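Local coordinates for protein glucosamine kinase (PDB 6HWJ) that phosphorylates D-glucosamine to D-glucosamine 6-phosphate at the expense of ATP, using magnesium as cofactor, at residues 158-166 with 311-319; 220-231 with 376-387. One frame throughout, in Å; residues are numbered along the deposited sequence.

Contact 1. Residues 158-166 with 311-319; sequences GGFTEMPRP and GRYAVVDFD. With MG (magnesium ion), chain F; MG (magnesium ion), chain C.
One backbone hydrogen bond joins Glu162 to Val315: Val315 N gives its proton to Glu162 O at 2.9 Å, nearly straight. The same oxygen also receives a CA-H...O contact from Ala314 CA at 3.3 Å. The carbonyl belongs to an inverse gamma turn centred on Glu162, closed by a weak Met163 N to Thr161 O bond.

Apolar packing flanks this bond. The CG1 branch of Val315 sits between the backbone N and the carbonyl carbon (chi1 56°), which brings it to the edge of the Phe160 ring, 3.7 Å from CE2 and near the ring plane. Further along, Pro164 lies across Val316 at about a right angle, its CG 3.6 Å from Val316 CG1, while its CD approaches Val315 O. The methyl of Ala314 rests on Met163 CA. Phe160 also packs on Met229 of helix 212-234.

Glu162 runs alongside Tyr313 in the same direction, its carboxylate almost perpendicular to the ring. Its aliphatic CB packs 3.3 Å from the backbone O of Tyr313, and its polar end, OE2, is salt-bridged to Arg228.

Metal coordination begins just beyond the touching residues. Asp317 bridges two magnesium ions, one on OD1 and the other on OD2, both at 2.2 Å, and Gln305 OE1 binds the OD2-side ion. Water 1, a ligand of the OD1-side ion, also donates to Asp317 OD2. Strands 306-309 and 312-315 form a beta hairpin whose two ends supply ligands to the two-magnesium site of this kinase, Gln305 just before the first strand and Asp317 just after the second; the loop between helix 148-157 and strand 166-172 packs against the edge strand, with one backbone bond.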
loop_
_atom_site.group_PDB
_atom_site.type_symbol
_atom_site.label_atom_id
_atom_site.label_comp_id
_atom_site.label_asym_id
_atom_site.label_seq_id
_atom_site.Cartn_x
_atom_site.Cartn_y
_atom_site.Cartn_z
ATOM N N GLY A 158 -10.186 9.835 -11.859
ATOM C CA GLY A 158 -10.204 11.155 -11.289
ATOM C C GLY A 158 -9.130 12.092 -11.796
ATOM O O GLY A 158 -9.002 13.197 -11.263
ATOM N N GLY A 159 -8.350 11.686 -12.796
ATOM C CA GLY A 159 -7.299 12.525 -13.325
ATOM C C GLY A 159 -6.027 12.562 -12.514
ATOM O O GLY A 159 -5.125 13.328 -12.852
ATOM N N PHE A 160 -5.932 11.781 -11.442
ATOM C CA PHE A 160 -4.696 11.697 -10.668
ATOM C C PHE A 160 -3.604 11.006 -11.483
ATOM O O PHE A 160 -3.804 9.902 -11.997
ATOM C CB PHE A 160 -4.984 10.941 -9.375
ATOM C CG PHE A 160 -3.821 10.830 -8.447
ATOM C CD1 PHE A 160 -3.535 11.843 -7.544
ATOM C CD2 PHE A 160 -3.027 9.693 -8.450
ATOM C CE1 PHE A 160 -2.466 11.718 -6.663
ATOM C CE2 PHE A 160 -1.952 9.577 -7.598
ATOM C CZ PHE A 160 -1.684 10.598 -6.689
ATOM N N THR A 161 -2.443 11.658 -11.602
ATOM C CA THR A 161 -1.341 11.120 -12.409
ATOM C C THR A 161 -0.054 10.903 -11.628
ATOM O O THR A 161 0.936 10.455 -12.215
ATOM C CB THR A 161 -1.030 12.039 -13.604
ATOM O OG1 THR A 161 -0.575 13.327 -13.137
ATOM C CG2 THR A 161 -2.270 12.224 -14.464
ATOM N N GLU A 162 -0.021 11.208 -10.325
ATOM C CA GLU A 162 1.216 11.047 -9.556
ATOM C C GLU A 162 1.312 9.619 -9.019
ATOM O O GLU A 162 1.323 9.354 -7.827
ATOM C CB GLU A 162 1.284 12.083 -8.445
ATOM C CG GLU A 162 1.649 13.463 -8.978
ATOM C CD GLU A 162 1.582 14.521 -7.916
ATOM O OE1 GLU A 162 2.631 14.820 -7.314
ATOM O OE2 GLU A 162 0.469 15.034 -7.684
ATOM N N MET A 163 1.358 8.697 -9.978
ATOM C CA MET A 163 1.493 7.269 -9.763
ATOM C C MET A 163 1.993 6.665 -11.077
ATOM O O MET A 163 1.816 7.274 -12.130
ATOM C CB MET A 163 0.155 6.640 -9.357
ATOM C CG MET A 163 -0.947 6.830 -10.364
ATOM S SD MET A 163 -2.482 5.970 -9.910
ATOM C CE MET A 163 -3.592 6.572 -11.148
ATOM N N PRO A 164 2.602 5.483 -11.046
ATOM C CA PRO A 164 2.943 4.818 -12.313
ATOM C C PRO A 164 1.697 4.761 -13.183
ATOM O O PRO A 164 0.624 4.352 -12.723
ATOM C CB PRO A 164 3.412 3.425 -11.883
ATOM C CG PRO A 164 3.785 3.552 -10.442
ATOM C CD PRO A 164 2.836 4.609 -9.885
ATOM N N ARG A 165 1.818 5.234 -14.423
ATOM C CA ARG A 165 0.652 5.312 -15.277
ATOM C C ARG A 165 -0.017 3.932 -15.361
ATOM O O ARG A 165 0.652 2.945 -15.674
ATOM C CB ARG A 165 1.030 5.791 -16.686
ATOM C CG ARG A 165 -0.186 5.911 -17.607
ATOM C CD ARG A 165 0.191 5.775 -19.069
ATOM N NE ARG A 165 0.709 7.019 -19.630
ATOM C CZ ARG A 165 -0.029 7.932 -20.256
ATOM N NH1 ARG A 165 0.549 9.025 -20.729
ATOM N NH2 ARG A 165 -1.335 7.761 -20.404
ATOM N N PRO A 166 -1.314 3.828 -15.086
ATOM C CA PRO A 166 -1.996 2.543 -15.256
ATOM C C PRO A 166 -2.219 2.242 -16.724
ATOM O O PRO A 166 -2.647 3.107 -17.491
ATOM C CB PRO A 166 -3.322 2.739 -14.511
ATOM C CG PRO A 166 -3.582 4.189 -14.645
ATOM C CD PRO A 166 -2.233 4.871 -14.575
ATOM N N GLY A 311 12.161 14.946 -10.419
ATOM C CA GLY A 311 11.164 15.869 -9.928
ATOM C C GLY A 311 9.741 15.380 -10.022
ATOM O O GLY A 311 8.830 16.122 -9.642
ATOM N N ARG A 312 9.519 14.147 -10.486
ATOM C CA ARG A 312 8.194 13.552 -10.566
ATOM C C ARG A 312 7.986 12.598 -9.396
ATOM O O ARG A 312 8.875 11.784 -9.094
ATOM C CB ARG A 312 8.026 12.797 -11.886
ATOM C CG ARG A 312 8.009 13.687 -13.117
ATOM C CD ARG A 312 7.939 12.855 -14.378
ATOM N NE ARG A 312 7.411 13.611 -15.510
ATOM C CZ ARG A 312 8.125 14.457 -16.252
ATOM N NH1 ARG A 312 7.550 15.097 -17.263
ATOM N NH2 ARG A 312 9.407 14.664 -15.980
ATOM N N TYR A 313 6.819 12.703 -8.745
ATOM C CA TYR A 313 6.458 11.863 -7.610
ATOM C C TYR A 313 5.383 10.861 -8.018
ATOM O O TYR A 313 4.455 11.208 -8.752
ATOM C CB TYR A 313 5.933 12.721 -6.440
ATOM C CG TYR A 313 6.980 13.610 -5.826
ATOM C CD1 TYR A 313 7.445 14.736 -6.483
ATOM C CD2 TYR A 313 7.519 13.305 -4.586
ATOM C CE1 TYR A 313 8.426 15.558 -5.911
ATOM C CE2 TYR A 313 8.485 14.113 -4.005
ATOM C CZ TYR A 313 8.921 15.232 -4.655
ATOM O OH TYR A 313 9.901 16.000 -4.062
ATOM N N ALA A 314 5.496 9.627 -7.520
ATOM C CA ALA A 314 4.573 8.556 -7.888
ATOM C C ALA A 314 4.288 7.693 -6.664
ATOM O O ALA A 314 5.215 7.127 -6.090
ATOM C CB ALA A 314 5.172 7.698 -9.012
ATOM N N VAL A 315 3.014 7.587 -6.275
ATOM C CA VAL A 315 2.620 6.768 -5.129
ATOM C C VAL A 315 2.325 5.357 -5.619
ATOM O O VAL A 315 1.791 5.155 -6.727
ATOM C CB VAL A 315 1.425 7.384 -4.383
ATOM C CG1 VAL A 315 0.254 7.603 -5.305
ATOM C CG2 VAL A 315 1.009 6.451 -3.200
ATOM N N VAL A 316 2.717 4.363 -4.818
ATOM C CA VAL A 316 2.476 2.960 -5.143
ATOM C C VAL A 316 1.950 2.242 -3.905
ATOM O O VAL A 316 1.842 2.832 -2.830
ATOM C CB VAL A 316 3.742 2.264 -5.663
ATOM C CG1 VAL A 316 4.240 2.934 -6.919
ATOM C CG2 VAL A 316 4.828 2.304 -4.605
ATOM N N ASP A 317 1.606 0.956 -4.081
ATOM C CA ASP A 317 1.286 0.036 -2.974
ATOM C C ASP A 317 -0.088 0.333 -2.377
ATOM O O ASP A 317 -0.189 0.899 -1.286
ATOM C CB ASP A 317 2.384 0.137 -1.909
ATOM C CG ASP A 317 2.423 -1.084 -0.979
ATOM O OD1 ASP A 317 1.416 -1.812 -0.899
ATOM O OD2 ASP A 317 3.482 -1.294 -0.331
ATOM N N PHE A 318 -1.151 -0.081 -3.070
ATOM C CA PHE A 318 -2.521 0.190 -2.665
ATOM C C PHE A 318 -3.260 -1.035 -2.110
ATOM O O PHE A 318 -4.499 -1.069 -2.136
ATOM C CB PHE A 318 -3.289 0.762 -3.850
ATOM C CG PHE A 318 -2.983 2.218 -4.119
ATOM C CD1 PHE A 318 -3.592 3.205 -3.377
ATOM C CD2 PHE A 318 -2.080 2.579 -5.102
ATOM C CE1 PHE A 318 -3.317 4.539 -3.611
ATOM C CE2 PHE A 318 -1.799 3.908 -5.338
ATOM C CZ PHE A 318 -2.419 4.885 -4.595
ATOM N N ASP A 319 -2.521 -2.019 -1.588
ATOM C CA ASP A 319 -3.131 -3.234 -1.054
ATOM C C ASP A 319 -3.780 -3.033 0.308
ATOM O O ASP A 319 -4.534 -3.905 0.753
ATOM C CB ASP A 319 -2.079 -4.339 -0.919
ATOM C CG ASP A 319 -1.655 -4.903 -2.246
ATOM O OD1 ASP A 319 -2.462 -4.860 -3.196
ATOM O OD2 ASP A 319 -0.511 -5.394 -2.338
HETATM MG MG MG F . 1.331 -3.670 0.264
HETATM MG MG MG C . 5.467 -0.402 -0.210
HETATM O O HOH W 1 3.060 -3.096 1.374
HETATM O O HOH W 2 7.438 0.545 0.116
HETATM O O HOH W 3 5.976 -0.046 -2.156
HETATM O O HOH W 4 6.689 -2.134 -0.678
HETATM O O HOH W 5 0.534 -2.124 1.606
#

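Contact 2. Residues 220-231 with 376-387; sequences AQLGTLTARMHA and FLDAYRTTLARL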
loop_
_atom_site.group_PDB
_atom_site.type_symbol
_atom_site.label_atom_id
_atom_site.label_comp_id
_atom_site.label_asym_id
_atom_site.label_seq_id
_atom_site.Cartn_x
_atom_site.Cartn_y
_atom_site.Cartn_z
ATOM N N ALA A 220 5.864 19.812 0.942
ATOM C CA ALA A 220 4.714 20.489 0.353
ATOM C C ALA A 220 4.196 19.748 -0.861
ATOM O O ALA A 220 2.979 19.672 -1.077
ATOM C CB ALA A 220 5.069 21.937 -0.026
ATOM N N GLN A 221 5.093 19.218 -1.696
ATOM C CA GLN A 221 4.634 18.448 -2.847
ATOM C C GLN A 221 3.915 17.174 -2.412
ATOM O O GLN A 221 2.918 16.784 -3.031
ATOM C CB GLN A 221 5.815 18.136 -3.758
ATOM C CG GLN A 221 6.509 19.394 -4.228
ATOM C CD GLN A 221 7.509 19.149 -5.348
ATOM O OE1 GLN A 221 8.679 18.898 -5.098
ATOM N NE2 GLN A 221 7.042 19.210 -6.565
ATOM N N LEU A 222 4.389 16.536 -1.342
ATOM C CA LEU A 222 3.705 15.368 -0.793
ATOM C C LEU A 222 2.315 15.732 -0.289
ATOM O O LEU A 222 1.358 14.970 -0.471
ATOM C CB LEU A 222 4.526 14.744 0.331
ATOM C CG LEU A 222 5.795 14.021 -0.097
ATOM C CD1 LEU A 222 6.623 13.608 1.099
ATOM C CD2 LEU A 222 5.455 12.816 -0.931
ATOM N N GLY A 223 2.177 16.895 0.340
ATOM C CA GLY A 223 0.866 17.325 0.791
ATOM C C GLY A 223 -0.088 17.550 -0.362
ATOM O O GLY A 223 -1.250 17.157 -0.305
ATOM N N THR A 224 0.389 18.192 -1.429
ATOM C CA THR A 224 -0.443 18.373 -2.611
ATOM C C THR A 224 -0.819 17.029 -3.233
ATOM O O THR A 224 -1.975 16.825 -3.646
ATOM C CB THR A 224 0.295 19.285 -3.615
ATOM O OG1 THR A 224 0.325 20.623 -3.102
ATOM C CG2 THR A 224 -0.378 19.273 -4.965
ATOM N N LEU A 225 0.127 16.097 -3.295
ATOM C CA LEU A 225 -0.147 14.782 -3.873
ATOM C C LEU A 225 -1.222 14.046 -3.079
ATOM O O LEU A 225 -2.166 13.490 -3.659
ATOM C CB LEU A 225 1.152 13.950 -3.929
ATOM C CG LEU A 225 1.072 12.511 -4.451
ATOM C CD1 LEU A 225 2.444 12.038 -4.923
ATOM C CD2 LEU A 225 0.570 11.532 -3.365
ATOM N N THR A 226 -1.094 14.041 -1.754
ATOM C CA THR A 226 -2.055 13.381 -0.882
ATOM C C THR A 226 -3.453 13.971 -1.046
ATOM O O THR A 226 -4.442 13.230 -1.047
ATOM C CB THR A 226 -1.602 13.504 0.576
ATOM O OG1 THR A 226 -0.239 13.073 0.704
ATOM C CG2 THR A 226 -2.499 12.666 1.494
ATOM N N ALA A 227 -3.546 15.295 -1.205
ATOM C CA ALA A 227 -4.844 15.941 -1.390
ATOM C C ALA A 227 -5.458 15.599 -2.742
ATOM O O ALA A 227 -6.669 15.333 -2.838
ATOM C CB ALA A 227 -4.714 17.461 -1.236
ATOM N N ARG A 228 -4.644 15.594 -3.799
ATOM C CA ARG A 228 -5.127 15.171 -5.109
ATOM C C ARG A 228 -5.584 13.713 -5.069
ATOM O O ARG A 228 -6.605 13.351 -5.676
ATOM C CB ARG A 228 -4.029 15.352 -6.159
ATOM C CG ARG A 228 -3.660 16.808 -6.444
ATOM C CD ARG A 228 -2.402 16.887 -7.317
ATOM N NE ARG A 228 -2.138 18.273 -7.723
ATOM C CZ ARG A 228 -1.033 18.672 -8.350
ATOM N NH1 ARG A 228 -0.062 17.805 -8.628
ATOM N NH2 ARG A 228 -0.891 19.945 -8.686
ATOM N N MET A 229 -4.807 12.862 -4.406
ATOM C CA MET A 229 -5.164 11.453 -4.247
ATOM C C MET A 229 -6.506 11.312 -3.529
ATOM O O MET A 229 -7.419 10.631 -4.023
ATOM C CB MET A 229 -4.046 10.735 -3.482
ATOM C CG MET A 229 -4.240 9.234 -3.310
ATOM S SD MET A 229 -2.886 8.499 -2.335
ATOM C CE MET A 229 -3.347 9.013 -0.684
ATOM N N HIS A 230 -6.663 11.990 -2.380
ATOM C CA HIS A 230 -7.908 11.855 -1.622
ATOM C C HIS A 230 -9.105 12.415 -2.386
ATOM O O HIS A 230 -10.194 11.833 -2.363
ATOM C CB HIS A 230 -7.778 12.540 -0.260
ATOM C CG HIS A 230 -6.923 11.797 0.707
ATOM N ND1 HIS A 230 -6.374 12.390 1.824
ATOM C CD2 HIS A 230 -6.528 10.505 0.734
ATOM C CE1 HIS A 230 -5.678 11.490 2.491
ATOM N NE2 HIS A 230 -5.752 10.340 1.844
ATOM N N ALA A 231 -8.932 13.545 -3.064
ATOM C CA ALA A 231 -10.035 14.126 -3.818
ATOM C C ALA A 231 -10.541 13.157 -4.874
ATOM O O ALA A 231 -11.749 13.052 -5.103
ATOM C CB ALA A 231 -9.604 15.448 -4.460
ATOM N N PHE A 376 3.587 20.271 4.800
ATOM C CA PHE A 376 2.711 19.235 4.274
ATOM C C PHE A 376 1.250 19.585 4.494
ATOM O O PHE A 376 0.451 19.573 3.555
ATOM C CB PHE A 376 3.032 17.885 4.931
ATOM C CG PHE A 376 2.139 16.768 4.478
ATOM C CD1 PHE A 376 0.892 16.585 5.048
ATOM C CD2 PHE A 376 2.544 15.910 3.466
ATOM C CE1 PHE A 376 0.065 15.577 4.613
ATOM C CE2 PHE A 376 1.735 14.881 3.056
ATOM C CZ PHE A 376 0.482 14.724 3.614
ATOM N N LEU A 377 0.877 19.884 5.746
ATOM C CA LEU A 377 -0.518 20.177 6.066
ATOM C C LEU A 377 -1.037 21.408 5.324
ATOM O O LEU A 377 -2.176 21.412 4.842
ATOM C CB LEU A 377 -0.664 20.373 7.574
ATOM C CG LEU A 377 -0.547 19.119 8.428
ATOM C CD1 LEU A 377 -0.558 19.475 9.904
ATOM C CD2 LEU A 377 -1.670 18.132 8.107
ATOM N N ASP A 378 -0.233 22.476 5.252
ATOM C CA ASP A 378 -0.669 23.674 4.536
ATOM C C ASP A 378 -0.933 23.371 3.065
ATOM O O ASP A 378 -1.974 23.754 2.511
ATOM C CB ASP A 378 0.374 24.783 4.683
ATOM C CG ASP A 378 0.423 25.351 6.088
ATOM O OD1 ASP A 378 -0.415 24.956 6.932
ATOM O OD2 ASP A 378 1.303 26.193 6.354
ATOM N N ALA A 379 0.000 22.671 2.412
ATOM C CA ALA A 379 -0.201 22.292 1.018
ATOM C C ALA A 379 -1.404 21.375 0.867
ATOM O O ALA A 379 -2.207 21.534 -0.059
ATOM C CB ALA A 379 1.066 21.624 0.481
ATOM N N TYR A 380 -1.549 20.407 1.775
ATOM C CA TYR A 380 -2.685 19.494 1.724
ATOM C C TYR A 380 -4.006 20.245 1.847
ATOM O O TYR A 380 -4.926 20.041 1.042
ATOM C CB TYR A 380 -2.529 18.437 2.818
ATOM C CG TYR A 380 -3.659 17.423 2.901
ATOM C CD1 TYR A 380 -3.741 16.366 2.006
ATOM C CD2 TYR A 380 -4.626 17.525 3.904
ATOM C CE1 TYR A 380 -4.779 15.427 2.092
ATOM C CE2 TYR A 380 -5.662 16.608 4.005
ATOM C CZ TYR A 380 -5.740 15.561 3.109
ATOM O OH TYR A 380 -6.771 14.675 3.218
ATOM N N ARG A 381 -4.119 21.120 2.843
ATOM C CA ARG A 381 -5.345 21.902 3.029
ATOM C C ARG A 381 -5.602 22.828 1.850
ATOM O O ARG A 381 -6.733 22.920 1.352
ATOM C CB ARG A 381 -5.273 22.728 4.318
ATOM C CG ARG A 381 -5.491 21.935 5.604
ATOM C CD ARG A 381 -5.790 22.870 6.771
ATOM N NE ARG A 381 -6.084 22.155 8.005
ATOM C CZ ARG A 381 -5.197 21.929 8.971
ATOM N NH1 ARG A 381 -3.944 22.357 8.853
ATOM N NH2 ARG A 381 -5.561 21.270 10.057
ATOM N N THR A 382 -4.561 23.538 1.388
ATOM C CA THR A 382 -4.731 24.441 0.250
ATOM C C THR A 382 -5.190 23.682 -0.990
ATOM O O THR A 382 -6.068 24.146 -1.723
ATOM C CB THR A 382 -3.428 25.187 -0.034
ATOM O OG1 THR A 382 -3.009 25.880 1.137
ATOM C CG2 THR A 382 -3.613 26.208 -1.158
ATOM N N THR A 383 -4.603 22.513 -1.245
ATOM C CA THR A 383 -4.990 21.735 -2.421
ATOM C C THR A 383 -6.404 21.178 -2.285
ATOM O O THR A 383 -7.211 21.277 -3.229
ATOM C CB THR A 383 -3.975 20.628 -2.669
ATOM O OG1 THR A 383 -2.686 21.209 -2.903
ATOM C CG2 THR A 383 -4.365 19.783 -3.891
ATOM N N LEU A 384 -6.750 20.629 -1.109
ATOM C CA LEU A 384 -8.134 20.197 -0.910
ATOM C C LEU A 384 -9.110 21.340 -1.189
ATOM O O LEU A 384 -10.159 21.138 -1.812
ATOM C CB LEU A 384 -8.355 19.678 0.502
ATOM C CG LEU A 384 -7.822 18.293 0.848
ATOM C CD1 LEU A 384 -8.295 17.904 2.265
ATOM C CD2 LEU A 384 -8.264 17.240 -0.152
ATOM N N ALA A 385 -8.784 22.554 -0.729
ATOM C CA ALA A 385 -9.682 23.681 -0.948
ATOM C C ALA A 385 -9.745 24.047 -2.432
ATOM O O ALA A 385 -10.826 24.304 -2.972
ATOM C CB ALA A 385 -9.234 24.887 -0.115
ATOM N N ARG A 386 -8.599 24.061 -3.107
ATOM C CA ARG A 386 -8.584 24.307 -4.548
ATOM C C ARG A 386 -9.432 23.289 -5.302
ATOM O O ARG A 386 -10.017 23.611 -6.341
ATOM C CB ARG A 386 -7.145 24.276 -5.052
ATOM C CG ARG A 386 -6.961 24.711 -6.476
ATOM C CD ARG A 386 -5.471 24.751 -6.847
ATOM N NE ARG A 386 -5.244 25.527 -8.064
ATOM C CZ ARG A 386 -4.045 25.756 -8.595
ATOM N NH1 ARG A 386 -2.953 25.276 -8.015
ATOM N NH2 ARG A 386 -3.944 26.475 -9.709
ATOM N N LEU A 387 -9.512 22.062 -4.802
ATOM C CA LEU A 387 -10.307 21.015 -5.425
ATOM C C LEU A 387 -11.714 20.916 -4.840
ATOM O O LEU A 387 -12.431 19.961 -5.147
ATOM C CB LEU A 387 -9.595 19.657 -5.279
ATOM C CG LEU A 387 -8.197 19.604 -5.893
ATOM C CD1 LEU A 387 -7.512 18.294 -5.572
ATOM C CD2 LEU A 387 -8.259 19.810 -7.403
#
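Helices 220-231 and 376-386 run in broadly the same direction, crossing at -36° with their axes only 7.0 Å apart. Gly223 lies at the closest backbone approach, opposite Tyr380, and its CA comes 3.6 Å from Phe376 O in a CA-H...O contact. The Phe376 ring, its CG anti to the backbone N (chi1 178°), swings over Gly223, whose CA lies over one face, 3.6 Å from the ring centroid, as a CH-pi contact. Thr226 OG1 meets the edge of that ring at CZ, while itself bonded to Leu222 O.

Tyr380 is a knob among Gly223, Thr226, Ala227 and His230. Tyr380 OH and His230 ND1 share a 2.7 Å hydrogen bond, the two rings meeting rim to rim with planes at 90°. Ala227 CB packs 3.6 Å from Tyr380 CD1 and also touches Thr383 CG2 and Leu384 CD2. Toward the end of the pair, Leu387 CD1 rests on Ala231 CB, 3.7 Å away.

On its far side His230 NE2 bonds to Asp338 OD2. With both nitrogens engaged, the imidazole is fixed in rotation; the carboxylate would probably polarise it, and the short link to Tyr380 ties a buried phenol into this polar chain.

From the N terminus, the chain leaves helix 148-157 through loop 158-166, enters strand 166-172, and later forms helix 212-234, which holds 220-231. Residues 311-319 come back to the loop and close contact 1 over 144 intervening residues; 376-387, on helix 362-386, then close contact 2 over an equal span. The segments alternate, so the two loops cross rather than nest. Their centres are about 14 Å apart, and they touch directly, for instance where Phe160 CE1 packs on Leu225 O. Helix 212-234 therefore connects the hairpin that leads into the magnesium site, and its neighbouring loop, to helix 362-386.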